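PDB 5U31: CRISPR-associated endonuclease C2c1 from Alicyclobacillus acidoterrestris, which uses a guide RNA to recognise PAM-bearing target DNA and cuts it with a metal-dependent RuvC nuclease domain, defending the bacterium against viruses and plasmids. Local coordinates for residues G907-R912 with S1099-R1104; V1077-P1082 with T1092-F1097. The protein carries 3 engineered substitutions. One frame throughout, in Å; residues are numbered along the deposited sequence.

Contact 1 of 2, residues G907-R912 with S1099-R1104; sequences GAPGIR and SMVNQR. With nucleotides of chain E.
I911 and V1101 illustrate how a strand entering a sheet can be seated on one turn of a distant helix by branched aliphatic groups. From I911, CB sets off toward helix 1094-1113, and the side chains of I911 and V1101 run antiparallel alongside one another. CG1 comes next, lying 4.1 Å from CG1 of V1101; it is anti to the carbonyl carbon and beside the backbone N (chi1 -62°), and the extended second torsion then carries CD1 beyond the valine. At the tip, CD1 rests 3.7 Å from CA of N1102 and also reaches nucleic acid, 3.6 Å from O4 of DT1 of chain E. V1101 divides its own two methyls: CG2 meets the P909 ring at CG, 3.7 Å away, while CG1, set trans to the valine N (chi1 -173°), lies 4.0 Å from CA of G910. The interface thus joins the region called Nuc-I, where 911-912 begin an inner strand of a four-stranded antiparallel sheet, to the long last helix of Nuc-II. I911 is bound into that sheet by backbone hydrogen bonding with V962, and F902 packs on P909. Beside DT1 of chain E, the helix contributes CB of N1102, 3.7 Å from the thymine methyl C7. One residue beyond I911, the side chain of R912, a phosphate-binding residue, is extended from CG to NE and runs to the DNA. C7 of DT6 of chain E sits 3.4 Å above its guanidinium plane, over the centre, and NH2 approaches OP1 of DG5 of chain E at 3.3 Å.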
# COMPACT_ATOMS: atom_id res chain seq x y z
N GLY A 907 12.16 6.40 29.76
CA GLY A 907 11.61 5.06 29.78
C GLY A 907 10.22 4.97 30.37
O GLY A 907 9.51 4.00 30.09
N ALA A 908 9.80 5.96 31.16
CA ALA A 908 8.50 5.90 31.80
C ALA A 908 7.38 5.98 30.77
O ALA A 908 7.52 6.64 29.73
CB ALA A 908 8.35 7.04 32.81
N PRO A 909 6.27 5.31 31.02
CA PRO A 909 5.13 5.39 30.10
C PRO A 909 4.44 6.74 30.24
O PRO A 909 4.55 7.43 31.25
CB PRO A 909 4.23 4.25 30.56
CG PRO A 909 4.49 4.17 32.02
CD PRO A 909 5.95 4.48 32.20
N GLY A 910 3.70 7.10 29.19
CA GLY A 910 3.06 8.39 29.17
C GLY A 910 1.81 8.46 28.32
O GLY A 910 1.34 7.44 27.81
N ILE A 911 1.27 9.66 28.16
CA ILE A 911 0.01 9.89 27.48
C ILE A 911 0.21 11.00 26.45
O ILE A 911 0.87 12.00 26.73
CB ILE A 911 -1.11 10.26 28.48
CG1 ILE A 911 -1.34 9.10 29.46
CG2 ILE A 911 -2.39 10.63 27.75
CD1 ILE A 911 -2.47 9.35 30.44
N ARG A 912 -0.35 10.82 25.26
CA ARG A 912 -0.33 11.87 24.26
C ARG A 912 -1.32 12.97 24.64
O ARG A 912 -2.50 12.70 24.88
CB ARG A 912 -0.68 11.31 22.88
CG ARG A 912 0.43 10.53 22.21
CD ARG A 912 -0.13 9.63 21.12
NE ARG A 912 0.87 9.29 20.12
CZ ARG A 912 1.13 10.04 19.05
NH1 ARG A 912 0.46 11.17 18.86
NH2 ARG A 912 2.05 9.66 18.18
N SER A 1099 -3.86 2.92 34.24
CA SER A 1099 -4.64 3.88 35.01
C SER A 1099 -3.78 4.62 36.02
O SER A 1099 -4.11 5.74 36.41
CB SER A 1099 -5.80 3.17 35.71
OG SER A 1099 -5.32 2.21 36.63
N MSE A 1100 -2.67 4.01 36.44
CA MSE A 1100 -1.71 4.69 37.29
C MSE A 1100 -1.01 5.76 36.48
O MSE A 1100 -0.73 6.85 36.98
CB MSE A 1100 -0.70 3.71 37.87
CG MSE A 1100 -1.31 2.66 38.79
SE MSE A 1100 -0.00 1.38 39.46
CE MSE A 1100 -1.19 0.22 40.48
N VAL A 1101 -0.73 5.43 35.22
CA VAL A 1101 -0.21 6.42 34.28
C VAL A 1101 -1.22 7.54 34.10
O VAL A 1101 -0.86 8.73 34.07
CB VAL A 1101 0.13 5.76 32.93
CG1 VAL A 1101 0.82 6.75 32.02
CG2 VAL A 1101 1.01 4.56 33.15
N ASN A 1102 -2.50 7.19 33.98
CA ASN A 1102 -3.53 8.21 33.81
C ASN A 1102 -3.67 9.07 35.06
O ASN A 1102 -3.81 10.30 34.96
CB ASN A 1102 -4.86 7.54 33.46
CG ASN A 1102 -5.96 8.54 33.22
OD1 ASN A 1102 -6.09 9.09 32.12
ND2 ASN A 1102 -6.76 8.80 34.25
N GLN A 1103 -3.62 8.47 36.25
CA GLN A 1103 -3.81 9.23 37.47
C GLN A 1103 -2.69 10.24 37.67
O GLN A 1103 -2.94 11.38 38.08
CB GLN A 1103 -3.90 8.29 38.67
CG GLN A 1103 -3.99 9.00 40.02
CD GLN A 1103 -3.92 8.03 41.18
OE1 GLN A 1103 -3.84 6.81 40.99
NE2 GLN A 1103 -3.96 8.56 42.40
N ARG A 1104 -1.44 9.86 37.38
CA ARG A 1104 -0.33 10.77 37.64
C ARG A 1104 -0.24 11.89 36.63
O ARG A 1104 0.45 12.88 36.89
CB ARG A 1104 0.98 9.98 37.71
CG ARG A 1104 1.15 9.23 39.02
CD ARG A 1104 2.59 8.79 39.25
NE ARG A 1104 3.54 9.83 38.89
CZ ARG A 1104 3.78 10.91 39.62
NH1 ARG A 1104 3.12 11.10 40.76
NH2 ARG A 1104 4.66 11.81 39.21
O5' DT E 1 -10.24 3.43 28.66
C5' DT E 1 -9.30 2.59 27.98
C4' DT E 1 -9.13 3.02 26.53
O4' DT E 1 -9.08 4.47 26.47
C3' DT E 1 -7.85 2.51 25.85
O3' DT E 1 -8.12 2.06 24.51
C2' DT E 1 -6.91 3.72 25.87
C1' DT E 1 -7.84 4.92 25.95
N1 DT E 1 -7.31 5.98 26.86
C2 DT E 1 -6.79 7.13 26.31
O2 DT E 1 -6.75 7.35 25.11
N3 DT E 1 -6.32 8.03 27.24
C4 DT E 1 -6.32 7.89 28.62
O4 DT E 1 -5.87 8.76 29.37
C5 DT E 1 -6.87 6.65 29.12
C7 DT E 1 -6.93 6.38 30.59
C6 DT E 1 -7.34 5.77 28.22
P DT E 6 -0.85 11.01 13.44
OP1 DT E 6 -0.38 12.05 12.50
OP2 DT E 6 -0.19 10.85 14.75
O5' DT E 6 -2.42 11.22 13.70
C5' DT E 6 -3.31 11.26 12.60
C4' DT E 6 -4.74 11.13 13.08
O4' DT E 6 -4.87 9.96 13.92
C3' DT E 6 -5.24 12.31 13.90
O3' DT E 6 -6.45 12.81 13.36
C2' DT E 6 -5.44 11.75 15.30
C1' DT E 6 -5.64 10.27 15.05
N1 DT E 6 -5.16 9.44 16.18
C2 DT E 6 -6.07 8.78 16.96
O2 DT E 6 -7.27 8.81 16.77
N3 DT E 6 -5.52 8.05 17.99
C4 DT E 6 -4.17 7.94 18.30
O4 DT E 6 -3.78 7.26 19.24
C5 DT E 6 -3.27 8.67 17.45
C7 DT E 6 -1.79 8.62 17.69
C6 DT E 6 -3.80 9.38 16.44
P DG E 5 1.93 6.46 16.13
OP1 DG E 5 3.05 7.41 15.98
OP2 DG E 5 1.32 6.26 17.46
O5' DG E 5 0.75 6.84 15.12
C5' DG E 5 1.05 7.14 13.76
C4' DG E 5 -0.21 7.27 12.93
O4' DG E 5 -0.99 6.06 13.06
C3' DG E 5 -1.15 8.39 13.35
O3' DG E 5 -0.78 9.59 12.68
C2' DG E 5 -2.50 7.87 12.87
C1' DG E 5 -2.37 6.36 13.07
N9 DG E 5 -2.92 5.91 14.33
C8 DG E 5 -2.23 5.54 15.46
N7 DG E 5 -3.00 5.19 16.45
C5 DG E 5 -4.28 5.33 15.94
C6 DG E 5 -5.53 5.08 16.55
O6 DG E 5 -5.75 4.69 17.70
N1 DG E 5 -6.59 5.35 15.69
C2 DG E 5 -6.46 5.80 14.40
N2 DG E 5 -7.60 6.01 13.72
N3 DG E 5 -5.29 6.03 13.81
C4 DG E 5 -4.25 5.77 14.64

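Contact 2 of 2, residues V1077-P1082 with T1092-F1097; sequences VLMRDP and TRQKEF. With nucleotides of chain E.
M1079, a selenomethionine, and F1097 meet at about a right angle, an example of how a hairpin and the helix that follows it can share one apolar patch. CB of M1079 lies over one face of the F1097 ring, 3.6 Å from its centroid and 18° off the ring normal, a CH-pi contact; the backbone N of R1080 lies over that face too. Q1094 is turned otherwise: it and M1079 lie alongside, with their ends on the same side. A bend at the second torsion (chi2 -80°) brings CE of M1079 to within 3.5 Å of NE2 of Q1094, which is also close to N3 of DG2 of chain E. The amide oxygen OE1 of Q1094 lies 3.4 Å from CG1 of V1077, whose side chain crosses that of Q1094 at a slant. Within the helix start, R1093, at the N-cap position, grips E1096 side-on through NE and NH1, the latter 2.7 Å from OE2. As the second strand turns into this helix, V1077 O accepts the N-H of Q1094 at 2.9 Å, a bond bent to 134°. M1079 and T1092 form an antiparallel hydrogen-bonded pair of the Nuc-II hairpin, each N-H given to the other's carbonyl. The polar backbone of V1077 O and of M1079 N and O is therefore satisfied right beside the apolar packing of M1079 on F1097.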
# COMPACT_ATOMS: atom_id res chain seq x y z
N VAL A 1077 -1.93 -9.82 30.83
CA VAL A 1077 -0.83 -9.05 30.28
C VAL A 1077 -0.21 -8.22 31.39
O VAL A 1077 -0.91 -7.43 32.04
CB VAL A 1077 -1.29 -8.17 29.11
CG1 VAL A 1077 -0.20 -7.17 28.74
CG2 VAL A 1077 -1.65 -9.03 27.92
N LEU A 1078 1.08 -8.40 31.61
CA LEU A 1078 1.83 -7.66 32.62
C LEU A 1078 2.67 -6.58 31.95
O LEU A 1078 3.37 -6.85 30.96
CB LEU A 1078 2.72 -8.59 33.43
CG LEU A 1078 2.06 -9.76 34.17
CD1 LEU A 1078 3.07 -10.48 35.02
CD2 LEU A 1078 0.92 -9.25 35.02
N MSE A 1079 2.59 -5.36 32.48
CA MSE A 1079 3.41 -4.24 32.01
C MSE A 1079 4.43 -3.83 33.07
O MSE A 1079 4.33 -4.23 34.23
CB MSE A 1079 2.53 -3.04 31.66
CG MSE A 1079 1.51 -3.31 30.57
SE MSE A 1079 2.25 -3.22 28.77
CE MSE A 1079 0.60 -3.52 27.79
N ARG A 1080 5.40 -3.02 32.66
CA ARG A 1080 6.52 -2.70 33.53
C ARG A 1080 7.06 -1.33 33.14
O ARG A 1080 7.21 -1.03 31.96
CB ARG A 1080 7.61 -3.77 33.39
CG ARG A 1080 8.42 -4.01 34.64
CD ARG A 1080 9.89 -3.75 34.36
NE ARG A 1080 10.44 -4.69 33.39
CZ ARG A 1080 11.12 -5.79 33.72
NH1 ARG A 1080 11.60 -6.58 32.77
NH2 ARG A 1080 11.31 -6.10 35.00
N ASP A 1081 7.33 -0.50 34.15
CA ASP A 1081 7.92 0.82 33.94
C ASP A 1081 9.44 0.73 34.08
O ASP A 1081 9.95 0.68 35.20
CB ASP A 1081 7.37 1.83 34.95
CG ASP A 1081 7.90 3.24 34.72
OD1 ASP A 1081 7.45 4.15 35.45
OD2 ASP A 1081 8.73 3.45 33.81
N PRO A 1082 10.19 0.74 32.97
CA PRO A 1082 11.65 0.62 33.09
C PRO A 1082 12.28 1.72 33.90
O PRO A 1082 13.37 1.51 34.46
CB PRO A 1082 12.12 0.65 31.63
CG PRO A 1082 10.99 1.21 30.85
CD PRO A 1082 9.75 0.82 31.57
N THR A 1092 2.99 -5.06 36.54
CA THR A 1092 1.64 -4.67 36.89
C THR A 1092 0.69 -5.14 35.80
O THR A 1092 1.06 -5.20 34.63
CB THR A 1092 1.53 -3.13 37.07
OG1 THR A 1092 2.53 -2.69 37.99
CG2 THR A 1092 0.17 -2.74 37.61
N ARG A 1093 -0.52 -5.51 36.21
CA ARG A 1093 -1.55 -5.86 35.23
C ARG A 1093 -1.81 -4.67 34.32
O ARG A 1093 -1.81 -3.52 34.76
CB ARG A 1093 -2.84 -6.27 35.94
CG ARG A 1093 -3.36 -7.63 35.53
CD ARG A 1093 -4.84 -7.59 35.26
NE ARG A 1093 -5.57 -6.84 36.29
CZ ARG A 1093 -6.00 -7.37 37.43
NH1 ARG A 1093 -6.65 -6.61 38.30
NH2 ARG A 1093 -5.79 -8.65 37.69
N GLN A 1094 -2.06 -4.96 33.04
CA GLN A 1094 -2.13 -3.91 32.04
C GLN A 1094 -3.19 -2.87 32.38
O GLN A 1094 -2.96 -1.66 32.23
CB GLN A 1094 -2.41 -4.52 30.67
CG GLN A 1094 -2.69 -3.51 29.58
CD GLN A 1094 -2.88 -4.18 28.24
OE1 GLN A 1094 -3.02 -5.40 28.16
NE2 GLN A 1094 -2.89 -3.38 27.17
N LYS A 1095 -4.35 -3.32 32.86
CA LYS A 1095 -5.45 -2.39 33.14
C LYS A 1095 -5.05 -1.37 34.19
O LYS A 1095 -5.09 -0.15 33.94
CB LYS A 1095 -6.69 -3.18 33.59
CG LYS A 1095 -7.89 -2.31 33.92
CD LYS A 1095 -9.01 -3.14 34.55
CE LYS A 1095 -10.25 -2.29 34.81
NZ LYS A 1095 -10.75 -1.65 33.56
N GLU A 1096 -4.63 -1.84 35.37
CA GLU A 1096 -4.25 -0.93 36.44
C GLU A 1096 -2.98 -0.16 36.11
O GLU A 1096 -2.82 0.98 36.56
CB GLU A 1096 -4.08 -1.70 37.75
CG GLU A 1096 -5.37 -2.24 38.35
CD GLU A 1096 -5.84 -3.52 37.68
OE1 GLU A 1096 -5.08 -4.06 36.85
OE2 GLU A 1096 -6.96 -3.98 37.99
N PHE A 1097 -2.07 -0.76 35.34
CA PHE A 1097 -0.85 -0.06 34.97
C PHE A 1097 -1.15 1.24 34.25
O PHE A 1097 -0.66 2.31 34.63
CB PHE A 1097 0.03 -0.97 34.11
CG PHE A 1097 1.34 -0.35 33.70
CD1 PHE A 1097 2.42 -0.35 34.57
CD2 PHE A 1097 1.49 0.21 32.45
CE1 PHE A 1097 3.62 0.21 34.19
CE2 PHE A 1097 2.69 0.78 32.07
CZ PHE A 1097 3.76 0.77 32.94
P DG E 2 -7.55 0.63 24.00
OP1 DG E 2 -8.56 0.06 23.09
OP2 DG E 2 -7.13 -0.14 25.18
O5' DG E 2 -6.25 1.00 23.11
C5' DG E 2 -5.21 1.84 23.64
C4' DG E 2 -3.84 1.21 23.47
O4' DG E 2 -3.00 1.60 24.58
C3' DG E 2 -3.83 -0.30 23.53
O3' DG E 2 -2.64 -0.78 22.97
C2' DG E 2 -3.88 -0.56 25.04
C1' DG E 2 -3.16 0.66 25.63
N9 DG E 2 -3.89 1.33 26.71
C8 DG E 2 -3.93 2.68 26.96
N7 DG E 2 -4.66 3.01 27.98
C5 DG E 2 -5.15 1.80 28.46
C6 DG E 2 -6.00 1.54 29.56
O6 DG E 2 -6.51 2.35 30.36
N1 DG E 2 -6.26 0.17 29.71
C2 DG E 2 -5.75 -0.81 28.89
N2 DG E 2 -6.11 -2.07 29.18
N3 DG E 2 -4.95 -0.58 27.85
C4 DG E 2 -4.69 0.75 27.70

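Followed from the N terminus, the chain first reaches these contacts in Nuc-I, where 907-912 enters a four-stranded sheet. It then completes that sheet, passes through RuvC-III and builds the six-stranded sheet of Nuc-II. Contact 2 closes a short loop late in this journey, linking adjacent strands 1076-1079 and 1091-1093 and the start of helix 1094-1113. Farther along the same helix, contact 1 closes its much longer loop, with contact 2 nested inside it. The two centres are about 11 Å apart and they touch directly: P909 CG lies 3.6 Å from F1097 CZ. One helix thereby ties the Nuc-II hairpin to Nuc-I.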